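Local coordinates for putative capsid protein of prophage (Escherichia coli CFT073, PDB 3BQW) that probably serves as a major capsid protein of a prophage, a building block of the shell that encloses phage DNA, at residues M59-S64 against G76-I82; I208-V213 against L277-L281; V261-K265 against K274-E278; L292-I298 against H332-V338. All coordinates share one frame; numbering follows the deposited sequence.

Overall arrangement
Interactions 2 and 3 form one neighbourhood, their centres about 7 Å apart: they share Leu277 and Glu278 and hang on adjacent parallel strands, 206-209 and 257-267, of a mixed sheet. Interaction 4 is the fully buried contact, pairing two strands of another mixed sheet packed against helix 113-146; its chemistry is a ladder of backbone bonds flanked by apolar side chains. Interaction 1 lies farther out, about 21 Å from the centre of the chain, and mixes a similar ladder with a serine-to-glutamate hydrogen bond. It touches interaction 4 where Ile82 packs on Gln336. In interaction 3 two waters bridge the backbones where the hairpin opens, whereas interaction 2 works mainly through backbone carbonyls meeting a helix start.

Interaction 1: residues M59-S64 against G76-I82; sequences MSAFCS and GYETSTI
Ala61 and Cys63 pair with Thr79 and Tyr77 through four antiparallel backbone bonds, Thr79 N to Ala61 O at 2.9 Å among them, each pair exchanging N-H and O both ways, while the strand directions stand 127° apart. This is the beta hairpin of strands 61-67 and 70-79, part of a four-stranded antiparallel sheet in which strand 159-162 takes the other edge of 61-67. On one face, Glu78 bends at chi2 (-73°) and brings its carboxylate back over Ala61 and Phe62. Glu78 OE1 accepts the hydroxyl OG of Ser60 at 2.7 Å, nearly along the C-O axis, and OE2 lies 3.4 Å from Phe62 CB. The Phe62 ring lies over the other strand's backbone, one face on Tyr77 N near the rim and CZ 3.4 Å from Gly76 C; Lys164 also meets this ring, as a cation-pi partner. On the opposite face the contacts are largely apolar: Cys63 SG sits 3.7 Å from Thr79 CG2 and 3.8 Å from Ile82 CD1, and that same CD1 reaches Ala61 CB. Strand 159-162 lines this side with Tyr159 and Ile161. Past the ladder the chain turns away in an ST turn, Thr79 OG1 accepting the backbone N of Thr81 at 3.1 Å.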
loop_
_atom_site.group_PDB
_atom_site.type_symbol
_atom_site.label_atom_id
_atom_site.label_comp_id
_atom_site.label_asym_id
_atom_site.label_seq_id
_atom_site.Cartn_x
_atom_site.Cartn_y
_atom_site.Cartn_z
ATOM N N MET A 59 -5.353 -15.994 9.553
ATOM C CA MET A 59 -4.331 -17.043 9.412
ATOM C C MET A 59 -4.592 -18.046 8.296
ATOM O O MET A 59 -3.842 -19.004 8.136
ATOM C CB MET A 59 -4.093 -17.728 10.758
ATOM C CG MET A 59 -3.157 -16.895 11.637
ATOM S SD MET A 59 -2.958 -17.686 13.200
ATOM C CE MET A 59 -1.201 -17.529 13.438
ATOM N N SER A 60 -5.630 -17.793 7.510
ATOM C CA SER A 60 -5.786 -18.475 6.246
ATOM C C SER A 60 -6.513 -17.602 5.249
ATOM O O SER A 60 -7.159 -16.624 5.610
ATOM C CB SER A 60 -6.503 -19.820 6.429
ATOM O OG SER A 60 -7.825 -19.654 6.863
ATOM N N ALA A 61 -6.384 -17.969 3.979
ATOM C CA ALA A 61 -7.120 -17.329 2.895
ATOM C C ALA A 61 -7.529 -18.405 1.904
ATOM O O ALA A 61 -6.942 -19.487 1.862
ATOM C CB ALA A 61 -6.263 -16.248 2.203
ATOM N N PHE A 62 -8.567 -18.106 1.136
ATOM C CA PHE A 62 -9.057 -18.993 0.092
ATOM C C PHE A 62 -8.359 -18.609 -1.197
ATOM O O PHE A 62 -8.565 -17.527 -1.754
ATOM C CB PHE A 62 -10.564 -18.855 -0.033
ATOM C CG PHE A 62 -11.220 -19.935 -0.860
ATOM C CD1 PHE A 62 -11.580 -21.134 -0.290
ATOM C CD2 PHE A 62 -11.533 -19.710 -2.187
ATOM C CE1 PHE A 62 -12.214 -22.099 -1.039
ATOM C CE2 PHE A 62 -12.165 -20.673 -2.950
ATOM C CZ PHE A 62 -12.504 -21.857 -2.381
ATOM N N CYS A 63 -7.520 -19.517 -1.659
ATOM C CA CYS A 63 -6.660 -19.296 -2.787
ATOM C C CYS A 63 -7.137 -20.135 -3.963
ATOM O O CYS A 63 -7.366 -21.334 -3.829
ATOM C CB CYS A 63 -5.219 -19.644 -2.402
ATOM S SG CYS A 63 -4.572 -18.480 -1.187
ATOM N N SER A 64 -7.297 -19.477 -5.107
ATOM C CA SER A 64 -7.833 -20.089 -6.303
ATOM C C SER A 64 -6.910 -19.842 -7.490
ATOM O O SER A 64 -6.464 -18.726 -7.692
ATOM C CB SER A 64 -9.217 -19.504 -6.628
ATOM O OG SER A 64 -10.169 -19.795 -5.629
ATOM N N GLY A 76 -10.214 -23.703 -5.743
ATOM C CA GLY A 76 -9.679 -22.965 -4.612
ATOM C C GLY A 76 -9.863 -23.711 -3.314
ATOM O O GLY A 76 -10.714 -24.586 -3.207
ATOM N N TYR A 77 -9.067 -23.358 -2.315
ATOM C CA TYR A 77 -9.129 -24.001 -1.011
ATOM C C TYR A 77 -8.536 -23.046 0.044
ATOM O O TYR A 77 -7.691 -22.196 -0.290
ATOM C CB TYR A 77 -8.414 -25.374 -1.069
ATOM C CG TYR A 77 -6.955 -25.290 -1.403
ATOM C CD1 TYR A 77 -5.984 -25.486 -0.428
ATOM C CD2 TYR A 77 -6.539 -24.955 -2.687
ATOM C CE1 TYR A 77 -4.625 -25.350 -0.724
ATOM C CE2 TYR A 77 -5.181 -24.810 -3.000
ATOM C CZ TYR A 77 -4.226 -25.010 -2.013
ATOM O OH TYR A 77 -2.885 -24.869 -2.329
ATOM N N GLU A 78 -9.015 -23.154 1.289
ATOM C CA GLU A 78 -8.422 -22.440 2.418
ATOM C C GLU A 78 -7.063 -22.992 2.743
ATOM O O GLU A 78 -6.907 -24.181 2.945
ATOM C CB GLU A 78 -9.248 -22.517 3.689
ATOM C CG GLU A 78 -10.426 -21.615 3.685
ATOM C CD GLU A 78 -10.106 -20.144 3.836
ATOM O OE1 GLU A 78 -9.177 -19.752 4.548
ATOM O OE2 GLU A 78 -10.863 -19.354 3.267
ATOM N N THR A 79 -6.089 -22.096 2.802
ATOM C CA THR A 79 -4.725 -22.472 3.115
ATOM C C THR A 79 -4.081 -21.386 3.969
ATOM O O THR A 79 -4.391 -20.205 3.827
ATOM C CB THR A 79 -3.927 -22.716 1.833
ATOM O OG1 THR A 79 -2.582 -23.063 2.173
ATOM C CG2 THR A 79 -3.945 -21.485 0.908
ATOM N N SER A 80 -3.193 -21.800 4.866
ATOM C CA SER A 80 -2.377 -20.871 5.640
ATOM C C SER A 80 -1.019 -20.621 4.982
ATOM O O SER A 80 -0.234 -19.795 5.443
ATOM C CB SER A 80 -2.217 -21.389 7.070
ATOM O OG SER A 80 -1.507 -22.611 7.083
ATOM N N THR A 81 -0.757 -21.320 3.888
ATOM C CA THR A 81 0.418 -21.089 3.065
ATOM C C THR A 81 0.046 -20.185 1.898
ATOM O O THR A 81 -0.782 -20.557 1.062
ATOM C CB THR A 81 0.980 -22.421 2.542
ATOM O OG1 THR A 81 1.197 -23.284 3.656
ATOM C CG2 THR A 81 2.297 -22.231 1.790
ATOM N N ILE A 82 0.664 -19.002 1.858
ATOM C CA ILE A 82 0.420 -17.994 0.835
ATOM C C ILE A 82 1.711 -17.762 0.048
ATOM O O ILE A 82 2.756 -17.517 0.632
ATOM C CB ILE A 82 -0.018 -16.642 1.465
ATOM C CG1 ILE A 82 -1.248 -16.816 2.371
ATOM C CG2 ILE A 82 -0.240 -15.570 0.375
ATOM C CD1 ILE A 82 -2.523 -17.108 1.671
#

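Interaction 2: residues I208-V213 against L277-L281; sequences IMGAEV and LEPDL
Leu277 reaches across to the backbone where strand 206-209 hands over to helix 211-218. Its CB already points at that segment, and with CG anti to the backbone N of Leu277 (chi1 -175°) the side chain extends toward residues 208-210. From CG the branch CD2 of Leu277 makes the contact, 3.8 Å from Gly210 N and 3.9 Å from Met209 C, with Ile208 CG2 at 4.1 Å, the two side chains crossing at about a right angle. Beside this apolar tip the link is made by backbone. Residues 278-281 form a type I turn, and the carbonyl O of its last residue, Leu281, takes the N-H of Gly210 at 2.8 Å, almost straight at 174°. Gly210 is the N-cap residue, and Pro279 O enters at the helix start, accepting Val213 N at 3.2 Å and, weakly, Glu212 N at 3.1 Å. A carbonyl here uses first-turn N-H groups that the helix itself cannot pair. Val213 CG2 also packs on the turn, 3.4 Å from Leu281 O. Asp280 of the turn has its own partner, a salt bridge to Lys349. Strand 206-209 runs between strand 257-267, parallel, and strand 281-285, antiparallel, with Ile208 packed on helix 30-35 and Met209 on helix 211-218.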
loop_
_atom_site.group_PDB
_atom_site.type_symbol
_atom_site.label_atom_id
_atom_site.label_comp_id
_atom_site.label_asym_id
_atom_site.label_seq_id
_atom_site.Cartn_x
_atom_site.Cartn_y
_atom_site.Cartn_z
ATOM N N ILE A 208 -12.336 7.009 5.084
ATOM C CA ILE A 208 -11.444 7.352 3.983
ATOM C C ILE A 208 -12.232 7.436 2.670
ATOM O O ILE A 208 -12.943 6.500 2.304
ATOM C CB ILE A 208 -10.305 6.337 3.844
ATOM C CG1 ILE A 208 -9.603 6.144 5.203
ATOM C CG2 ILE A 208 -9.304 6.830 2.801
ATOM C CD1 ILE A 208 -9.106 4.783 5.449
ATOM N N MET A 209 -12.123 8.589 1.995
ATOM C CA MET A 209 -13.025 8.980 0.912
ATOM C C MET A 209 -12.215 9.358 -0.311
ATOM O O MET A 209 -11.242 10.079 -0.189
ATOM C CB MET A 209 -13.785 10.264 1.274
ATOM C CG MET A 209 -14.722 10.178 2.395
ATOM S SD MET A 209 -15.433 11.770 2.786
ATOM C CE MET A 209 -14.377 12.201 4.127
ATOM N N GLY A 210 -12.672 8.919 -1.483
ATOM C CA GLY A 210 -12.246 9.498 -2.739
ATOM C C GLY A 210 -12.765 10.926 -2.875
ATOM O O GLY A 210 -13.622 11.365 -2.089
ATOM N N ALA A 211 -12.258 11.630 -3.895
ATOM C CA ALA A 211 -12.505 13.055 -4.129
ATOM C C ALA A 211 -13.944 13.391 -4.427
ATOM O O ALA A 211 -14.443 14.441 -4.031
ATOM C CB ALA A 211 -11.602 13.572 -5.294
ATOM N N GLU A 212 -14.596 12.505 -5.164
ATOM C CA GLU A 212 -15.965 12.697 -5.573
ATOM C C GLU A 212 -16.865 12.525 -4.359
ATOM O O GLU A 212 -17.791 13.303 -4.163
ATOM C CB GLU A 212 -16.297 11.719 -6.698
ATOM C CG GLU A 212 -17.757 11.678 -7.145
ATOM C CD GLU A 212 -18.309 13.025 -7.512
ATOM O OE1 GLU A 212 -17.533 13.882 -7.998
ATOM O OE2 GLU A 212 -19.538 13.228 -7.331
ATOM N N VAL A 213 -16.552 11.546 -3.510
ATOM C CA VAL A 213 -17.255 11.389 -2.234
ATOM C C VAL A 213 -17.168 12.649 -1.367
ATOM O O VAL A 213 -18.174 13.113 -0.840
ATOM C CB VAL A 213 -16.777 10.181 -1.411
ATOM C CG1 VAL A 213 -17.552 10.124 -0.083
ATOM C CG2 VAL A 213 -16.945 8.888 -2.195
ATOM N N LEU A 277 -7.786 4.271 -4.714
ATOM C CA LEU A 277 -9.168 4.276 -4.296
ATOM C C LEU A 277 -9.955 5.085 -5.315
ATOM O O LEU A 277 -9.734 6.281 -5.450
ATOM C CB LEU A 277 -9.288 4.908 -2.904
ATOM C CG LEU A 277 -10.661 4.896 -2.214
ATOM C CD1 LEU A 277 -11.096 3.452 -1.894
ATOM C CD2 LEU A 277 -10.663 5.781 -0.938
ATOM N N GLU A 278 -10.869 4.430 -6.012
ATOM C CA GLU A 278 -11.705 5.096 -6.973
ATOM C C GLU A 278 -12.389 6.265 -6.293
ATOM O O GLU A 278 -12.803 6.163 -5.120
ATOM C CB GLU A 278 -12.758 4.160 -7.550
ATOM C CG GLU A 278 -12.230 3.198 -8.582
ATOM C CD GLU A 278 -11.378 3.896 -9.622
ATOM O OE1 GLU A 278 -11.862 4.882 -10.236
ATOM O OE2 GLU A 278 -10.206 3.478 -9.789
ATOM N N PRO A 279 -12.502 7.378 -7.017
ATOM C CA PRO A 279 -12.933 8.619 -6.403
ATOM C C PRO A 279 -14.330 8.594 -5.824
ATOM O O PRO A 279 -14.611 9.408 -4.962
ATOM C CB PRO A 279 -12.847 9.635 -7.547
ATOM C CG PRO A 279 -11.992 9.013 -8.572
ATOM C CD PRO A 279 -12.221 7.554 -8.454
ATOM N N ASP A 280 -15.172 7.662 -6.280
ATOM C CA ASP A 280 -16.582 7.537 -5.829
ATOM C C ASP A 280 -16.777 6.525 -4.691
ATOM O O ASP A 280 -17.914 6.219 -4.334
ATOM C CB ASP A 280 -17.512 7.205 -7.008
ATOM C CG ASP A 280 -17.219 5.855 -7.633
ATOM O OD1 ASP A 280 -16.159 5.241 -7.341
ATOM O OD2 ASP A 280 -18.045 5.407 -8.444
ATOM N N LEU A 281 -15.664 6.055 -4.117
ATOM C CA LEU A 281 -15.652 5.116 -2.985
ATOM C C LEU A 281 -15.261 5.771 -1.650
ATOM O O LEU A 281 -14.404 6.675 -1.602
ATOM C CB LEU A 281 -14.677 3.953 -3.225
ATOM C CG LEU A 281 -14.910 3.066 -4.450
ATOM C CD1 LEU A 281 -13.782 1.988 -4.565
ATOM C CD2 LEU A 281 -16.299 2.439 -4.445
#

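Interaction 3: residues V261-K265 against K274-E278; sequences VYSGK and KYFLE
With CG of Tyr262 anti to its own N (chi1 179°) and CG of Phe276 anti to its carbonyl carbon (chi1 -75°), the two side chains meet. The tyrosine presents the edge of its ring: Tyr262 CE2 lies 3.7 Å from Phe276 CB, its OH lies 3.4 Å from Phe276 CD2, and Leu277 CB sits in the ring plane beside CD2 of the tyrosine. Gly264 N stands over the centre of one face of the same ring, and the ring meets Phe31 edge-to-face. The hydroxyl makes a weak hydrogen bond to Glu137 of the long helix 113-146, on which Phe276 also packs. The backbones belong to the beta hairpin of strands 257-267 and 273-275, caught where it opens. Phe276 N still bonds directly to Gly264 O at 3.1 Å. Next along, water takes over: one molecule bridges Gly264 O, at 2.7 Å, and the donor Leu277 N, at 2.9 Å, while another lies 2.6 Å from Tyr262 O and 2.7 Å from Leu277 O. At the other end Lys265 and Tyr275 form a non-hydrogen-bonded pair. Their side chains run alongside each other in the same direction, the aliphatic part of the lysine beside the phenol, Lys265 CE 3.7 Å from Tyr275 CE1.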
loop_
_atom_site.group_PDB
_atom_site.type_symbol
_atom_site.label_atom_id
_atom_site.label_comp_id
_atom_site.label_asym_id
_atom_site.label_seq_id
_atom_site.Cartn_x
_atom_site.Cartn_y
_atom_site.Cartn_z
ATOM N N VAL A 261 -9.655 12.443 3.110
ATOM C CA VAL A 261 -9.769 12.375 1.673
ATOM C C VAL A 261 -8.463 11.844 1.111
ATOM O O VAL A 261 -7.396 12.363 1.409
ATOM C CB VAL A 261 -10.092 13.741 1.039
ATOM C CG1 VAL A 261 -10.233 13.609 -0.484
ATOM C CG2 VAL A 261 -11.366 14.327 1.690
ATOM N N TYR A 262 -8.572 10.813 0.284
ATOM C CA TYR A 262 -7.423 10.067 -0.190
ATOM C C TYR A 262 -7.396 10.106 -1.704
ATOM O O TYR A 262 -8.320 9.665 -2.345
ATOM C CB TYR A 262 -7.535 8.636 0.305
ATOM C CG TYR A 262 -6.440 7.668 -0.104
ATOM C CD1 TYR A 262 -5.186 7.709 0.482
ATOM C CD2 TYR A 262 -6.680 6.665 -1.002
ATOM C CE1 TYR A 262 -4.190 6.775 0.145
ATOM C CE2 TYR A 262 -5.691 5.726 -1.337
ATOM C CZ TYR A 262 -4.463 5.788 -0.757
ATOM O OH TYR A 262 -3.486 4.876 -1.097
ATOM N N SER A 263 -6.308 10.626 -2.252
ATOM C CA SER A 263 -6.168 10.875 -3.686
ATOM C C SER A 263 -4.918 10.239 -4.277
ATOM O O SER A 263 -4.522 10.597 -5.369
ATOM C CB SER A 263 -6.118 12.388 -3.944
ATOM O OG SER A 263 -7.220 13.037 -3.328
ATOM N N GLY A 264 -4.318 9.277 -3.574
ATOM C CA GLY A 264 -3.152 8.573 -4.089
ATOM C C GLY A 264 -3.317 7.870 -5.438
ATOM O O GLY A 264 -4.329 7.224 -5.710
ATOM N N LYS A 265 -2.287 7.972 -6.269
ATOM C CA LYS A 265 -2.284 7.335 -7.572
ATOM C C LYS A 265 -1.044 6.472 -7.761
ATOM O O LYS A 265 -0.026 6.633 -7.078
ATOM C CB LYS A 265 -2.346 8.383 -8.686
ATOM C CG LYS A 265 -3.521 9.348 -8.596
ATOM C CD LYS A 265 -3.536 10.259 -9.798
ATOM C CE LYS A 265 -4.225 11.616 -9.511
ATOM N NZ LYS A 265 -3.319 12.630 -8.828
ATOM N N LYS A 274 -3.575 5.647 -12.346
ATOM C CA LYS A 274 -4.816 5.156 -11.760
ATOM C C LYS A 274 -4.887 5.535 -10.299
ATOM O O LYS A 274 -3.853 5.711 -9.649
ATOM C CB LYS A 274 -4.873 3.642 -11.869
ATOM C CG LYS A 274 -4.783 3.123 -13.281
ATOM C CD LYS A 274 -5.451 1.753 -13.396
ATOM C CE LYS A 274 -5.835 1.417 -14.843
ATOM N NZ LYS A 274 -6.594 2.515 -15.512
ATOM N N TYR A 275 -6.107 5.653 -9.786
ATOM C CA TYR A 275 -6.315 5.844 -8.353
ATOM C C TYR A 275 -6.240 4.515 -7.632
ATOM O O TYR A 275 -6.742 3.504 -8.105
ATOM C CB TYR A 275 -7.682 6.456 -8.068
ATOM C CG TYR A 275 -7.811 7.897 -8.469
ATOM C CD1 TYR A 275 -7.243 8.902 -7.699
ATOM C CD2 TYR A 275 -8.511 8.253 -9.610
ATOM C CE1 TYR A 275 -7.357 10.229 -8.067
ATOM C CE2 TYR A 275 -8.640 9.564 -9.987
ATOM C CZ TYR A 275 -8.066 10.545 -9.226
ATOM O OH TYR A 275 -8.210 11.861 -9.619
ATOM N N PHE A 276 -5.614 4.523 -6.476
ATOM C CA PHE A 276 -5.707 3.403 -5.548
ATOM C C PHE A 276 -7.147 3.187 -5.130
ATOM O O PHE A 276 -7.651 2.075 -5.162
ATOM C CB PHE A 276 -4.876 3.690 -4.300
ATOM C CG PHE A 276 -3.402 3.562 -4.507
ATOM C CD1 PHE A 276 -2.835 2.330 -4.781
ATOM C CD2 PHE A 276 -2.570 4.667 -4.399
ATOM C CE1 PHE A 276 -1.449 2.218 -4.946
ATOM C CE2 PHE A 276 -1.219 4.555 -4.560
ATOM C CZ PHE A 276 -0.656 3.341 -4.831
ATOM N N LEU A 277 -7.786 4.271 -4.714
ATOM C CA LEU A 277 -9.168 4.276 -4.296
ATOM C C LEU A 277 -9.955 5.085 -5.315
ATOM O O LEU A 277 -9.734 6.281 -5.450
ATOM C CB LEU A 277 -9.288 4.908 -2.904
ATOM C CG LEU A 277 -10.661 4.896 -2.214
ATOM C CD1 LEU A 277 -11.096 3.452 -1.894
ATOM C CD2 LEU A 277 -10.663 5.781 -0.938
ATOM N N GLU A 278 -10.869 4.430 -6.012
ATOM C CA GLU A 278 -11.705 5.096 -6.973
ATOM C C GLU A 278 -12.389 6.265 -6.293
ATOM O O GLU A 278 -12.803 6.163 -5.120
ATOM C CB GLU A 278 -12.758 4.160 -7.550
ATOM C CG GLU A 278 -12.230 3.198 -8.582
ATOM C CD GLU A 278 -11.378 3.896 -9.622
ATOM O OE1 GLU A 278 -11.862 4.882 -10.236
ATOM O OE2 GLU A 278 -10.206 3.478 -9.789
HETATM O O HOH W 1 -9.100 8.835 -4.655
HETATM O O HOH W 2 -6.722 6.917 -4.399
#

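Interaction 4: residues L292-I298 against H332-V338; sequences LVAYGAI and HSAPQPV
Two antiparallel strands, 292-295 and the end of 327-338, pair here within a mixed sheet packed against the long helix 113-146, an arrangement consistent with the HK97-like fold of phage coat proteins. Leu292 and Val338 exchange both backbone bonds, Leu292 N to Val338 O at 2.8 Å and Leu292 O to Val338 N at 2.7 Å. Ala294 and Gln336 do the same, and Gly296 N adds a bond to Ala334 O at 2.9 Å. Beyond it a water joins Gly296 O to Ala334 N as the chains part. On the face of Val293, Tyr295 and the prolines, Pro335 CB touches both Val293 CG1 and Tyr295 CE1, the latter at 3.5 Å, and Val293 and Pro335 pack on Val136 of the helix; the Tyr295 ring turns its edge to Ser333 OG, which lies in the ring plane and is hydrogen-bonded to Met312 O. On the other face Leu292, with chi1 at 68°, lays CD2 alongside Val338, 3.8 Å from its CB. Gln336 is bent at chi2 and folds back so that NE2 meets Pro337 O at 3.1 Å, on a lone pair in the carbonyl plane. Past the ladder, Ile298 CD1 touches His332 O at 3.6 Å. Both prolines fall at non-hydrogen-bonded positions, so their lack of an N-H costs this ladder nothing, while Val293 and Tyr295 send their backbone bonds the other way, to parallel strand 38-41 and the residue just beyond it.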
loop_
_atom_site.group_PDB
_atom_site.type_symbol
_atom_site.label_atom_id
_atom_site.label_comp_id
_atom_site.label_asym_id
_atom_site.label_seq_id
_atom_site.Cartn_x
_atom_site.Cartn_y
_atom_site.Cartn_z
ATOM N N LEU A 292 -0.824 -6.795 8.976
ATOM C CA LEU A 292 0.604 -6.687 8.660
ATOM C C LEU A 292 0.881 -6.780 7.186
ATOM O O LEU A 292 0.004 -7.094 6.388
ATOM C CB LEU A 292 1.414 -7.769 9.408
ATOM C CG LEU A 292 1.170 -9.220 8.944
ATOM C CD1 LEU A 292 2.348 -10.091 9.159
ATOM C CD2 LEU A 292 -0.031 -9.780 9.663
ATOM N N VAL A 293 2.119 -6.454 6.824
ATOM C CA VAL A 293 2.657 -6.830 5.524
ATOM C C VAL A 293 3.624 -7.946 5.836
ATOM O O VAL A 293 4.561 -7.786 6.618
ATOM C CB VAL A 293 3.305 -5.647 4.720
ATOM C CG1 VAL A 293 3.825 -6.137 3.355
ATOM C CG2 VAL A 293 2.284 -4.529 4.495
ATOM N N ALA A 294 3.340 -9.106 5.258
ATOM C CA ALA A 294 4.161 -10.287 5.418
ATOM C C ALA A 294 5.122 -10.332 4.252
ATOM O O ALA A 294 4.740 -10.081 3.104
ATOM C CB ALA A 294 3.291 -11.552 5.458
ATOM N N TYR A 295 6.374 -10.655 4.541
ATOM C CA TYR A 295 7.408 -10.747 3.500
ATOM C C TYR A 295 7.923 -12.187 3.395
ATOM O O TYR A 295 8.379 -12.764 4.383
ATOM C CB TYR A 295 8.556 -9.789 3.813
ATOM C CG TYR A 295 8.149 -8.345 3.704
ATOM C CD1 TYR A 295 8.441 -7.599 2.562
ATOM C CD2 TYR A 295 7.451 -7.716 4.747
ATOM C CE1 TYR A 295 8.035 -6.244 2.459
ATOM C CE2 TYR A 295 7.079 -6.387 4.660
ATOM C CZ TYR A 295 7.369 -5.655 3.509
ATOM O OH TYR A 295 6.966 -4.335 3.426
ATOM N N GLY A 296 7.845 -12.759 2.198
ATOM C CA GLY A 296 8.428 -14.050 1.962
ATOM C C GLY A 296 9.922 -13.874 1.894
ATOM O O GLY A 296 10.408 -12.759 1.732
ATOM N N ALA A 297 10.647 -14.976 2.023
ATOM C CA ALA A 297 12.118 -14.959 1.910
ATOM C C ALA A 297 12.614 -14.421 0.567
ATOM O O ALA A 297 12.025 -14.664 -0.487
ATOM C CB ALA A 297 12.722 -16.368 2.153
ATOM N N ILE A 298 13.732 -13.713 0.641
ATOM C CA ILE A 298 14.469 -13.297 -0.537
ATOM C C ILE A 298 15.081 -14.545 -1.170
ATOM O O ILE A 298 15.645 -15.390 -0.460
ATOM C CB ILE A 298 15.561 -12.301 -0.178
ATOM C CG1 ILE A 298 14.978 -11.114 0.609
ATOM C CG2 ILE A 298 16.282 -11.836 -1.445
ATOM C CD1 ILE A 298 14.105 -10.206 -0.231
ATOM N N HIS A 332 15.069 -6.639 -4.424
ATOM C CA HIS A 332 14.190 -7.787 -4.227
ATOM C C HIS A 332 13.256 -7.584 -3.043
ATOM O O HIS A 332 13.656 -7.075 -2.006
ATOM C CB HIS A 332 15.024 -9.049 -3.977
ATOM C CG HIS A 332 15.778 -9.520 -5.177
ATOM N ND1 HIS A 332 16.737 -8.755 -5.800
ATOM C CD2 HIS A 332 15.705 -10.672 -5.878
ATOM C CE1 HIS A 332 17.232 -9.422 -6.825
ATOM N NE2 HIS A 332 16.608 -10.582 -6.905
ATOM N N SER A 333 12.005 -7.998 -3.211
ATOM C CA SER A 333 10.990 -7.995 -2.134
ATOM C C SER A 333 9.803 -8.906 -2.491
ATOM O O SER A 333 9.432 -9.012 -3.658
ATOM C CB SER A 333 10.469 -6.574 -1.890
ATOM O OG SER A 333 9.779 -6.481 -0.658
ATOM N N ALA A 334 9.200 -9.527 -1.476
ATOM C CA ALA A 334 8.049 -10.431 -1.671
ATOM C C ALA A 334 6.979 -10.151 -0.623
ATOM O O ALA A 334 6.687 -10.996 0.197
ATOM C CB ALA A 334 8.503 -11.919 -1.622
ATOM N N PRO A 335 6.386 -8.955 -0.666
ATOM C CA PRO A 335 5.371 -8.518 0.287
ATOM C C PRO A 335 3.956 -8.975 -0.035
ATOM O O PRO A 335 3.576 -9.093 -1.210
ATOM C CB PRO A 335 5.444 -6.998 0.183
ATOM C CG PRO A 335 5.786 -6.756 -1.259
ATOM C CD PRO A 335 6.681 -7.896 -1.660
ATOM N N GLN A 336 3.186 -9.206 1.030
ATOM C CA GLN A 336 1.759 -9.502 0.944
ATOM C C GLN A 336 1.059 -8.957 2.194
ATOM O O GLN A 336 1.398 -9.368 3.305
ATOM C CB GLN A 336 1.543 -11.015 0.907
ATOM C CG GLN A 336 0.069 -11.446 0.865
ATOM C CD GLN A 336 -0.694 -10.823 -0.288
ATOM O OE1 GLN A 336 -0.233 -10.865 -1.432
ATOM N NE2 GLN A 336 -1.872 -10.244 0.002
ATOM N N PRO A 337 0.130 -7.996 2.026
ATOM C CA PRO A 337 -0.695 -7.546 3.145
ATOM C C PRO A 337 -1.606 -8.656 3.693
ATOM O O PRO A 337 -2.179 -9.435 2.935
ATOM C CB PRO A 337 -1.520 -6.391 2.561
ATOM C CG PRO A 337 -0.935 -6.090 1.278
ATOM C CD PRO A 337 -0.119 -7.215 0.808
ATOM N N VAL A 338 -1.666 -8.747 5.015
ATOM C CA VAL A 338 -2.511 -9.706 5.687
ATOM C C VAL A 338 -3.340 -8.926 6.703
ATOM O O VAL A 338 -2.765 -8.309 7.597
ATOM C CB VAL A 338 -1.692 -10.797 6.410
ATOM C CG1 VAL A 338 -2.626 -11.762 7.110
ATOM C CG2 VAL A 338 -0.783 -11.537 5.405
HETATM O O HOH W 3 10.667 -10.140 0.982
#